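Local coordinates for protein precorrin-6Y C5,15-methyltransferase (Decarboxylating) (Geobacter metallireducens, PDB 3E05) that probably transfers methyl groups from S-adenosylmethionine to precorrin-6Y, with decarboxylation, in cobalamin biosynthesis, this chain being the C-terminal domain of the longer protein, at residues A49-S59 and I80-N91. Residues are numbered along the deposited sequence; the frame is centred on the assembly and turned at random.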
loop_
_atom_site.group_PDB
_atom_site.type_symbol
_atom_site.label_atom_id
_atom_site.label_comp_id
_atom_site.label_asym_id
_atom_site.label_seq_id
_atom_site.Cartn_x
_atom_site.Cartn_y
_atom_site.Cartn_z
ATOM N N ALA D 49 -25.251 -4.025 8.631
ATOM C CA ALA D 49 -25.319 -3.063 7.516
ATOM C C ALA D 49 -24.663 -1.707 7.772
ATOM O O ALA D 49 -24.185 -1.064 6.829
ATOM C CB ALA D 49 -26.744 -2.901 7.025
ATOM N N GLY D 50 -24.618 -1.286 9.034
ATOM C CA GLY D 50 -23.960 -0.033 9.412
ATOM C C GLY D 50 -24.773 1.147 8.938
ATOM O O GLY D 50 -25.793 1.466 9.525
ATOM N N SER D 51 -24.313 1.781 7.862
ATOM C CA SER D 51 -25.049 2.870 7.222
ATOM C C SER D 51 -25.776 2.408 5.961
ATOM O O SER D 51 -26.453 3.198 5.284
ATOM C CB SER D 51 -24.098 4.015 6.910
ATOM O OG SER D 51 -23.634 4.560 8.135
ATOM N N ALA D 52 -25.624 1.120 5.670
ATOM C CA ALA D 52 -26.233 0.446 4.522
ATOM C C ALA D 52 -25.736 0.919 3.163
ATOM O O ALA D 52 -26.405 0.697 2.160
ATOM C CB ALA D 52 -27.805 0.445 4.604
ATOM N N SER D 53 -24.530 1.497 3.114
ATOM C CA SER D 53 -23.977 1.994 1.847
ATOM C C SER D 53 -23.761 0.881 0.819
ATOM O O SER D 53 -23.958 1.097 -0.378
ATOM C CB SER D 53 -22.690 2.799 2.072
ATOM O OG SER D 53 -21.619 1.961 2.460
ATOM N N VAL D 54 -23.369 -0.306 1.288
ATOM C CA VAL D 54 -23.208 -1.478 0.424
ATOM C C VAL D 54 -24.566 -1.894 -0.124
ATOM O O VAL D 54 -24.722 -2.048 -1.332
ATOM C CB VAL D 54 -22.532 -2.662 1.156
ATOM C CG1 VAL D 54 -22.370 -3.887 0.228
ATOM C CG2 VAL D 54 -21.160 -2.215 1.732
ATOM N N SER D 55 -25.541 -2.043 0.770
ATOM C CA SER D 55 -26.931 -2.368 0.397
ATOM C C SER D 55 -27.494 -1.395 -0.623
ATOM O O SER D 55 -28.144 -1.810 -1.581
ATOM C CB SER D 55 -27.824 -2.337 1.635
ATOM O OG SER D 55 -27.782 -3.576 2.295
ATOM N N ILE D 56 -27.211 -0.111 -0.427
ATOM C CA ILE D 56 -27.780 0.942 -1.273
ATOM C C ILE D 56 -27.210 0.918 -2.694
ATOM O O ILE D 56 -27.959 0.943 -3.669
ATOM C CB ILE D 56 -27.651 2.326 -0.608
ATOM C CG1 ILE D 56 -28.675 2.448 0.527
ATOM C CG2 ILE D 56 -27.822 3.458 -1.606
ATOM C CD1 ILE D 56 -28.431 3.632 1.426
ATOM N N GLU D 57 -25.888 0.846 -2.822
ATOM C CA GLU D 57 -25.288 0.712 -4.161
ATOM C C GLU D 57 -25.558 -0.651 -4.841
ATOM O O GLU D 57 -25.765 -0.714 -6.054
ATOM C CB GLU D 57 -23.798 1.109 -4.141
ATOM C CG GLU D 57 -23.605 2.615 -3.935
ATOM C CD GLU D 57 -22.177 3.065 -4.067
ATOM O OE1 GLU D 57 -21.307 2.230 -4.390
ATOM O OE2 GLU D 57 -21.910 4.257 -3.833
ATOM N N ALA D 58 -25.615 -1.724 -4.048
ATOM C CA ALA D 58 -26.064 -3.039 -4.533
ATOM C C ALA D 58 -27.467 -2.977 -5.150
ATOM O O ALA D 58 -27.734 -3.626 -6.169
ATOM C CB ALA D 58 -26.075 -4.034 -3.418
ATOM N N SER D 59 -28.345 -2.208 -4.506
ATOM C CA SER D 59 -29.726 -2.041 -4.951
ATOM C C SER D 59 -29.804 -1.292 -6.277
ATOM O O SER D 59 -30.701 -1.547 -7.085
ATOM C CB SER D 59 -30.568 -1.370 -3.863
ATOM O OG SER D 59 -30.451 0.037 -3.902
ATOM N N ILE D 80 -29.633 4.163 8.709
ATOM C CA ILE D 80 -30.131 3.333 7.604
ATOM C C ILE D 80 -31.461 3.858 7.062
ATOM O O ILE D 80 -31.536 4.238 5.890
ATOM C CB ILE D 80 -30.202 1.824 7.967
ATOM C CG1 ILE D 80 -28.796 1.300 8.295
ATOM C CG2 ILE D 80 -30.779 1.033 6.801
ATOM C CD1 ILE D 80 -28.755 -0.112 8.850
ATOM N N ARG D 81 -32.472 3.929 7.937
ATOM C CA ARG D 81 -33.763 4.548 7.634
ATOM C C ARG D 81 -33.621 5.846 6.838
ATOM O O ARG D 81 -34.248 5.993 5.784
ATOM C CB ARG D 81 -34.520 4.816 8.940
ATOM C CG ARG D 81 -36.036 4.803 8.821
ATOM C CD ARG D 81 -36.709 4.872 10.194
ATOM N NE ARG D 81 -36.367 3.730 11.049
ATOM C CZ ARG D 81 -35.606 3.804 12.140
ATOM N NH1 ARG D 81 -35.096 4.969 12.529
ATOM N NH2 ARG D 81 -35.353 2.708 12.847
ATOM N N ASP D 82 -32.779 6.763 7.321
ATOM C CA ASP D 82 -32.535 8.042 6.647
ATOM C C ASP D 82 -31.895 7.846 5.274
ATOM O O ASP D 82 -32.300 8.474 4.292
ATOM C CB ASP D 82 -31.642 8.960 7.494
ATOM C CG ASP D 82 -32.365 9.564 8.689
ATOM O OD1 ASP D 82 -33.534 9.196 8.956
ATOM O OD2 ASP D 82 -31.745 10.411 9.370
ATOM N N ASN D 83 -30.897 6.967 5.203
ATOM C CA ASN D 83 -30.195 6.721 3.943
ATOM C C ASN D 83 -31.058 6.043 2.864
ATOM O O ASN D 83 -31.034 6.448 1.701
ATOM C CB ASN D 83 -28.897 5.942 4.200
ATOM C CG ASN D 83 -27.858 6.759 4.966
ATOM O OD1 ASN D 83 -27.757 7.983 4.813
ATOM N ND2 ASN D 83 -27.069 6.073 5.794
ATOM N N LEU D 84 -31.826 5.033 3.260
ATOM C CA LEU D 84 -32.708 4.310 2.345
ATOM C C LEU D 84 -33.710 5.246 1.679
ATOM O O LEU D 84 -33.953 5.147 0.476
ATOM C CB LEU D 84 -33.440 3.180 3.074
ATOM C CG LEU D 84 -32.607 2.010 3.596
ATOM C CD1 LEU D 84 -33.486 0.875 4.117
ATOM C CD2 LEU D 84 -31.694 1.494 2.516
ATOM N N LYS D 85 -34.246 6.170 2.475
ATOM C CA LYS D 85 -35.163 7.201 2.017
ATOM C C LYS D 85 -34.461 8.206 1.085
ATOM O O LYS D 85 -34.983 8.505 0.011
ATOM C CB LYS D 85 -35.803 7.883 3.244
ATOM C CG LYS D 85 -36.716 9.076 2.968
ATOM C CD LYS D 85 -37.725 9.304 4.106
ATOM C CE LYS D 85 -37.081 9.377 5.504
ATOM N NZ LYS D 85 -36.285 10.617 5.750
ATOM N N LYS D 86 -33.281 8.692 1.482
ATOM C CA LYS D 86 -32.514 9.671 0.691
ATOM C C LYS D 86 -32.122 9.170 -0.704
ATOM O O LYS D 86 -32.221 9.911 -1.693
ATOM C CB LYS D 86 -31.249 10.107 1.453
ATOM C CG LYS D 86 -30.365 11.110 0.708
ATOM C CD LYS D 86 -29.182 11.577 1.550
ATOM C CE LYS D 86 -28.422 12.658 0.811
ATOM N NZ LYS D 86 -27.186 13.159 1.454
ATOM N N PHE D 87 -31.683 7.914 -0.777
ATOM C CA PHE D 87 -31.130 7.372 -2.014
ATOM C C PHE D 87 -32.133 6.537 -2.792
ATOM O O PHE D 87 -31.804 5.973 -3.843
ATOM C CB PHE D 87 -29.845 6.595 -1.728
ATOM C CG PHE D 87 -28.752 7.453 -1.188
ATOM C CD1 PHE D 87 -28.106 8.366 -2.013
ATOM C CD2 PHE D 87 -28.377 7.371 0.148
ATOM C CE1 PHE D 87 -27.105 9.179 -1.523
ATOM C CE2 PHE D 87 -27.369 8.179 0.657
ATOM C CZ PHE D 87 -26.725 9.090 -0.190
ATOM N N VAL D 88 -33.358 6.500 -2.267
ATOM C CA VAL D 88 -34.489 5.764 -2.840
ATOM C C VAL D 88 -34.122 4.291 -3.089
ATOM O O VAL D 88 -34.209 3.779 -4.212
ATOM C CB VAL D 88 -35.099 6.465 -4.100
ATOM C CG1 VAL D 88 -36.502 5.963 -4.346
ATOM C CG2 VAL D 88 -35.131 7.988 -3.933
ATOM N N ALA D 89 -33.682 3.628 -2.026
ATOM C CA ALA D 89 -33.317 2.228 -2.098
ATOM C C ALA D 89 -34.509 1.423 -1.629
ATOM O O ALA D 89 -34.501 0.867 -0.527
ATOM C CB ALA D 89 -32.094 1.949 -1.236
ATOM N N ARG D 90 -35.540 1.365 -2.476
ATOM C CA ARG D 90 -36.833 0.796 -2.087
ATOM C C ARG D 90 -36.803 -0.711 -2.007
ATOM O O ARG D 90 -37.606 -1.308 -1.278
ATOM C CB ARG D 90 -37.946 1.230 -3.051
ATOM C CG ARG D 90 -37.909 2.689 -3.438
ATOM C CD ARG D 90 -38.671 3.592 -2.482
ATOM N NE ARG D 90 -40.096 3.283 -2.427
ATOM C CZ ARG D 90 -40.981 3.934 -1.683
ATOM N NH1 ARG D 90 -40.605 4.955 -0.925
ATOM N NH2 ARG D 90 -42.247 3.556 -1.697
ATOM N N ASN D 91 -35.877 -1.330 -2.742
ATOM C CA ASN D 91 -35.760 -2.790 -2.734
ATOM C C ASN D 91 -34.841 -3.328 -1.630
ATOM O O ASN D 91 -34.515 -4.519 -1.589
ATOM C CB ASN D 91 -35.396 -3.340 -4.123
ATOM C CG ASN D 91 -34.097 -2.756 -4.681
ATOM O OD1 ASN D 91 -33.749 -1.599 -4.437
ATOM N ND2 ASN D 91 -33.392 -3.562 -5.461
#
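Ile56 meets Asn83, Leu84, Phe87 and Ala89 because CG1 stands beside its backbone N (chi1 -75°) and CD1 extends the chain (chi2 167°), dividing the side chain between several partners. The case illustrates how one branched side chain can serve a helix pair while a single amide ties the adjoining turn. The Ile56 side chain crosses that of Asn83 at about a right angle, its CD1 3.6 Å from Asn83 CB; CG1 lies 3.7 Å from Leu84 CD2 and also meets the Ala89 methyl, while CG2 packs on Phe87 CB. Cutting Ile56 back to an alanine would probably leave a gap between the helices, with Asn83 CB, Leu84 CD2 and Phe87 CB short of an apolar partner. Toward the start of helix 53-61, Asn83 ND2 donates to a lone pair of Ser51 O (3.0 Å, N-H...O 145°), while Asn83 OD1 accepts from Ala17 N. Nearby, Ile80 sets CG1 against Gly50 O at 3.2 Å and CG2 against Ala52 CB. Past the Schellman motif ending helix 74-86, Asn91 OD1 approaches Ser59 CB, and Asn91 ND2 is hydrogen-bonded to Gly65 O. The contact thus joins helix 53-61 and the type II' turn Ala49-Ala52 before it to helix 74-86 of a Rossmann-like methyltransferase domain, with Ser55 and Leu84 touching Val92 of strand 92-96, and Ala49 and Ile80 touching strand 66-71.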